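Long-range contact in lipoprotein (Shewanella oneidensis, PDB 3LHN), which is of unknown function but, as an NlpE-like lipoprotein with a small closed beta-barrel, may bind a lipid or another small apolar ligand: residues A26-P38 with I45-F57. Residues are numbered along the deposited sequence; the frame is centred on the assembly and turned at random.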
loop_
_atom_site.group_PDB
_atom_site.type_symbol
_atom_site.label_atom_id
_atom_site.label_comp_id
_atom_site.label_asym_id
_atom_site.label_seq_id
_atom_site.Cartn_x
_atom_site.Cartn_y
_atom_site.Cartn_z
ATOM N N ALA A 26 -5.709 -30.868 -8.151
ATOM C CA ALA A 26 -4.583 -31.772 -8.355
ATOM C C ALA A 26 -3.587 -31.787 -7.227
ATOM O O ALA A 26 -2.960 -32.822 -6.997
ATOM C CB ALA A 26 -3.823 -31.402 -9.613
ATOM N N LEU A 27 -3.408 -30.660 -6.571
ATOM C CA LEU A 27 -2.300 -30.467 -5.648
ATOM C C LEU A 27 -2.707 -30.653 -4.193
ATOM O O LEU A 27 -3.828 -30.333 -3.809
ATOM C CB LEU A 27 -1.741 -29.046 -5.767
ATOM C CG LEU A 27 -1.140 -28.630 -7.112
ATOM C CD1 LEU A 27 -0.674 -27.182 -7.167
ATOM C CD2 LEU A 27 0.025 -29.554 -7.449
ATOM N N ASP A 28 -1.768 -31.128 -3.388
ATOM C CA ASP A 28 -1.924 -31.180 -1.936
ATOM C C ASP A 28 -1.439 -29.782 -1.488
ATOM O O ASP A 28 -0.327 -29.593 -0.967
ATOM C CB ASP A 28 -1.128 -32.290 -1.261
ATOM C CG ASP A 28 -1.302 -32.269 0.258
ATOM O OD1 ASP A 28 -2.291 -31.684 0.708
ATOM O OD2 ASP A 28 -0.442 -32.851 0.945
ATOM N N TRP A 29 -2.268 -28.788 -1.733
ATOM C CA TRP A 29 -1.909 -27.377 -1.474
ATOM C C TRP A 29 -2.139 -26.887 -0.035
ATOM O O TRP A 29 -1.479 -25.977 0.364
ATOM C CB TRP A 29 -2.519 -26.401 -2.503
ATOM C CG TRP A 29 -4.031 -26.515 -2.621
ATOM C CD1 TRP A 29 -4.736 -27.235 -3.541
ATOM C CD2 TRP A 29 -4.998 -25.940 -1.737
ATOM N NE1 TRP A 29 -6.076 -27.168 -3.269
ATOM C CE2 TRP A 29 -6.269 -26.360 -2.188
ATOM C CE3 TRP A 29 -4.917 -25.122 -0.593
ATOM C CZ2 TRP A 29 -7.446 -25.975 -1.562
ATOM C CZ3 TRP A 29 -6.077 -24.749 0.025
ATOM C CH2 TRP A 29 -7.333 -25.192 -0.454
ATOM N N PRO A 30 -3.094 -27.437 0.728
ATOM C CA PRO A 30 -3.191 -26.994 2.154
ATOM C C PRO A 30 -1.834 -27.249 2.831
ATOM O O PRO A 30 -1.255 -28.301 2.684
ATOM C CB PRO A 30 -4.330 -27.857 2.719
ATOM C CG PRO A 30 -5.152 -28.193 1.546
ATOM C CD PRO A 30 -4.147 -28.441 0.422
ATOM N N GLY A 31 -1.348 -26.260 3.539
ATOM C CA GLY A 31 -0.064 -26.367 4.175
ATOM C C GLY A 31 0.588 -25.029 4.397
ATOM O O GLY A 31 -0.051 -23.975 4.275
ATOM N N VAL A 32 1.856 -25.092 4.775
ATOM C CA VAL A 32 2.635 -23.965 5.194
ATOM C C VAL A 32 3.753 -23.697 4.220
ATOM O O VAL A 32 4.505 -24.601 3.861
ATOM C CB VAL A 32 3.245 -24.239 6.583
ATOM C CG1 VAL A 32 4.090 -23.055 7.104
ATOM C CG2 VAL A 32 2.134 -24.598 7.596
ATOM N N TYR A 33 3.882 -22.472 3.773
ATOM C CA TYR A 33 4.863 -22.053 2.771
ATOM C C TYR A 33 5.687 -20.920 3.296
ATOM O O TYR A 33 5.134 -20.004 3.977
ATOM C CB TYR A 33 4.111 -21.611 1.511
ATOM C CG TYR A 33 3.216 -22.677 0.897
ATOM C CD1 TYR A 33 1.905 -22.868 1.368
ATOM C CD2 TYR A 33 3.662 -23.438 -0.179
ATOM C CE1 TYR A 33 1.109 -23.840 0.844
ATOM C CE2 TYR A 33 2.866 -24.397 -0.748
ATOM C CZ TYR A 33 1.579 -24.587 -0.224
ATOM O OH TYR A 33 0.748 -25.533 -0.832
ATOM N N GLU A 34 6.989 -20.951 3.032
ATOM C CA GLU A 34 7.895 -19.975 3.606
ATOM C C GLU A 34 8.860 -19.418 2.584
ATOM O O GLU A 34 9.280 -20.126 1.630
ATOM C CB GLU A 34 8.723 -20.667 4.700
ATOM C CG GLU A 34 7.905 -21.154 5.879
ATOM C CD GLU A 34 8.710 -21.885 6.948
ATOM O OE1 GLU A 34 9.827 -22.341 6.684
ATOM O OE2 GLU A 34 8.182 -22.061 8.048
ATOM N N GLY A 35 9.232 -18.162 2.758
ATOM C CA GLY A 35 10.262 -17.562 1.954
ATOM C C GLY A 35 10.609 -16.198 2.491
ATOM O O GLY A 35 10.073 -15.797 3.505
ATOM N N VAL A 36 11.555 -15.523 1.849
ATOM C CA VAL A 36 11.940 -14.172 2.219
ATOM C C VAL A 36 11.718 -13.292 0.976
ATOM O O VAL A 36 12.445 -13.385 -0.003
ATOM C CB VAL A 36 13.363 -14.038 2.722
ATOM C CG1 VAL A 36 13.598 -12.531 3.133
ATOM C CG2 VAL A 36 13.650 -14.982 3.925
ATOM N N LEU A 37 10.656 -12.504 0.999
ATOM C CA LEU A 37 10.215 -11.726 -0.140
ATOM C C LEU A 37 10.920 -10.383 -0.146
ATOM O O LEU A 37 11.328 -9.865 0.912
ATOM C CB LEU A 37 8.710 -11.475 -0.039
ATOM C CG LEU A 37 7.727 -12.652 -0.132
ATOM C CD1 LEU A 37 6.312 -12.251 0.214
ATOM C CD2 LEU A 37 7.776 -13.304 -1.497
ATOM N N PRO A 38 11.035 -9.754 -1.322
ATOM C CA PRO A 38 11.586 -8.415 -1.341
ATOM C C PRO A 38 10.711 -7.425 -0.630
ATOM O O PRO A 38 9.495 -7.538 -0.663
ATOM C CB PRO A 38 11.650 -8.090 -2.862
ATOM C CG PRO A 38 11.741 -9.435 -3.499
ATOM C CD PRO A 38 10.805 -10.270 -2.688
ATOM N N ILE A 45 11.187 -9.557 3.676
ATOM C CA ILE A 45 9.991 -9.927 4.428
ATOM C C ILE A 45 10.021 -11.441 4.649
ATOM O O ILE A 45 9.736 -12.208 3.707
ATOM C CB ILE A 45 8.691 -9.546 3.747
ATOM C CG1 ILE A 45 8.713 -8.113 3.190
ATOM C CG2 ILE A 45 7.544 -9.681 4.747
ATOM C CD1 ILE A 45 7.484 -7.791 2.334
ATOM N N GLN A 46 10.389 -11.869 5.848
ATOM C CA GLN A 46 10.394 -13.294 6.159
ATOM C C GLN A 46 8.946 -13.707 6.318
ATOM O O GLN A 46 8.270 -13.297 7.266
ATOM C CB GLN A 46 11.205 -13.530 7.407
ATOM C CG GLN A 46 11.282 -14.948 7.886
ATOM C CD GLN A 46 12.311 -15.137 9.015
ATOM O OE1 GLN A 46 13.384 -14.506 9.041
ATOM N NE2 GLN A 46 11.974 -16.001 9.950
ATOM N N THR A 47 8.467 -14.518 5.413
ATOM C CA THR A 47 7.052 -14.807 5.240
ATOM C C THR A 47 6.698 -16.250 5.491
ATOM O O THR A 47 7.395 -17.156 5.037
ATOM C CB THR A 47 6.669 -14.466 3.779
ATOM O OG1 THR A 47 6.932 -13.085 3.549
ATOM C CG2 THR A 47 5.174 -14.794 3.464
ATOM N N THR A 48 5.622 -16.477 6.208
ATOM C CA THR A 48 5.041 -17.811 6.453
ATOM C C THR A 48 3.564 -17.702 6.135
ATOM O O THR A 48 2.838 -16.898 6.737
ATOM C CB THR A 48 5.238 -18.256 7.921
ATOM O OG1 THR A 48 6.628 -18.135 8.296
ATOM C CG2 THR A 48 4.759 -19.701 8.105
ATOM N N LEU A 49 3.122 -18.428 5.109
ATOM C CA LEU A 49 1.717 -18.385 4.648
ATOM C C LEU A 49 1.164 -19.784 4.763
ATOM O O LEU A 49 1.668 -20.721 4.162
ATOM C CB LEU A 49 1.667 -17.865 3.224
ATOM C CG LEU A 49 0.308 -17.861 2.555
ATOM C CD1 LEU A 49 -0.775 -17.117 3.406
ATOM C CD2 LEU A 49 0.431 -17.196 1.169
ATOM N N THR A 50 0.105 -19.896 5.563
ATOM C CA THR A 50 -0.574 -21.162 5.872
ATOM C C THR A 50 -1.942 -21.133 5.201
ATOM O O THR A 50 -2.746 -20.260 5.490
ATOM C CB THR A 50 -0.714 -21.409 7.366
ATOM O OG1 THR A 50 0.583 -21.386 7.953
ATOM C CG2 THR A 50 -1.333 -22.754 7.619
ATOM N N LEU A 51 -2.215 -22.109 4.349
ATOM C CA LEU A 51 -3.485 -22.255 3.644
ATOM C C LEU A 51 -4.232 -23.460 4.180
ATOM O O LEU A 51 -3.657 -24.536 4.360
ATOM C CB LEU A 51 -3.283 -22.474 2.140
ATOM C CG LEU A 51 -2.415 -21.464 1.396
ATOM C CD1 LEU A 51 -2.411 -21.851 -0.117
ATOM C CD2 LEU A 51 -2.895 -20.002 1.581
ATOM N N GLN A 52 -5.511 -23.316 4.454
ATOM C CA GLN A 52 -6.380 -24.444 4.801
ATOM C C GLN A 52 -7.299 -24.834 3.661
ATOM O O GLN A 52 -7.670 -24.001 2.831
ATOM C CB GLN A 52 -7.255 -24.093 6.005
ATOM C CG GLN A 52 -6.537 -23.561 7.166
ATOM C CD GLN A 52 -5.550 -24.514 7.801
ATOM O OE1 GLN A 52 -5.662 -25.764 7.689
ATOM N NE2 GLN A 52 -4.603 -23.928 8.545
ATOM N N ALA A 53 -7.778 -26.082 3.689
ATOM C CA ALA A 53 -8.662 -26.625 2.666
ATOM C C ALA A 53 -9.939 -25.832 2.539
ATOM O O ALA A 53 -10.556 -25.810 1.453
ATOM C CB ALA A 53 -8.994 -28.114 2.980
ATOM N N ASP A 54 -10.392 -25.179 3.628
ATOM C CA ASP A 54 -11.621 -24.373 3.588
ATOM C C ASP A 54 -11.439 -22.942 3.072
ATOM O O ASP A 54 -12.332 -22.106 3.185
ATOM C CB ASP A 54 -12.302 -24.409 4.955
ATOM C CG ASP A 54 -11.530 -23.675 6.005
ATOM O OD1 ASP A 54 -10.505 -23.034 5.709
ATOM O OD2 ASP A 54 -11.974 -23.746 7.188
ATOM N N ASN A 55 -10.278 -22.709 2.501
ATOM C CA ASN A 55 -9.921 -21.445 1.864
ATOM C C ASN A 55 -9.728 -20.327 2.866
ATOM O O ASN A 55 -9.943 -19.156 2.568
ATOM C CB ASN A 55 -10.923 -21.054 0.769
ATOM C CG ASN A 55 -10.876 -21.952 -0.408
ATOM O OD1 ASN A 55 -9.965 -22.750 -0.598
ATOM N ND2 ASN A 55 -11.869 -21.798 -1.278
ATOM N N SER A 56 -9.315 -20.666 4.062
ATOM C CA SER A 56 -8.899 -19.696 5.063
ATOM C C SER A 56 -7.375 -19.712 5.089
ATOM O O SER A 56 -6.715 -20.693 4.695
ATOM C CB SER A 56 -9.511 -19.966 6.421
ATOM O OG SER A 56 -9.069 -21.133 6.972
ATOM N N PHE A 57 -6.804 -18.599 5.519
ATOM C CA PHE A 57 -5.360 -18.497 5.595
ATOM C C PHE A 57 -4.904 -17.741 6.814
ATOM O O PHE A 57 -5.637 -16.930 7.373
ATOM C CB PHE A 57 -4.721 -17.820 4.376
ATOM C CG PHE A 57 -4.890 -16.322 4.337
ATOM C CD1 PHE A 57 -6.087 -15.746 3.881
ATOM C CD2 PHE A 57 -3.905 -15.493 4.806
ATOM C CE1 PHE A 57 -6.257 -14.430 3.903
ATOM C CE2 PHE A 57 -4.092 -14.116 4.846
ATOM C CZ PHE A 57 -5.270 -13.577 4.374
#
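Y33 and L49 exchange two backbone hydrogen bonds, Y33 N to L49 O and L49 N to Y33 O, both 2.8 Å, and G31-L51, G35-T47 and L37-I45 are paired the same way, giving an eight-bond antiparallel ladder. I45 O is gripped twice: L37 N and the T47 hydroxyl reach it from opposite faces of its carbonyl plane, T47 OG1 at 2.9 Å. The T47 first torsion (chi1 -60°) sets OG1 beside the backbone N, within reach of I45 O, and L37 CD1 packs against T47 OG1 at 3.5 Å. Y33, with L49 O at its ring edge, in plane, donates through OH to W29 O at 2.6 Å, tying the ring to the turn before the strand. With CG wedged between backbone N and carbonyl carbon (chi1 55°), the W29 indole reaches past P30 to the Q52-N55 turn; CZ3 meets Q52 O edge-on at 3.3 Å, CE3 lies 4.1 Å from L51 CB, and NE1 donates to Q24 O. An alanine in place of W29 would probably open a gap beside L51 and the turn and leave Q24 O without its indole N-H. On the sheet face opposite Y33 and L51, V32 CG1 meets T48 CG2 at 3.6 Å; E34, also there, forms a salt bridge with K124. This hairpin forms two adjacent strands of the calycin-like barrel, flanked by strands 120-123 and 56-64, while Y33, L49 and L51 converge inside on L101 of strand 100-103.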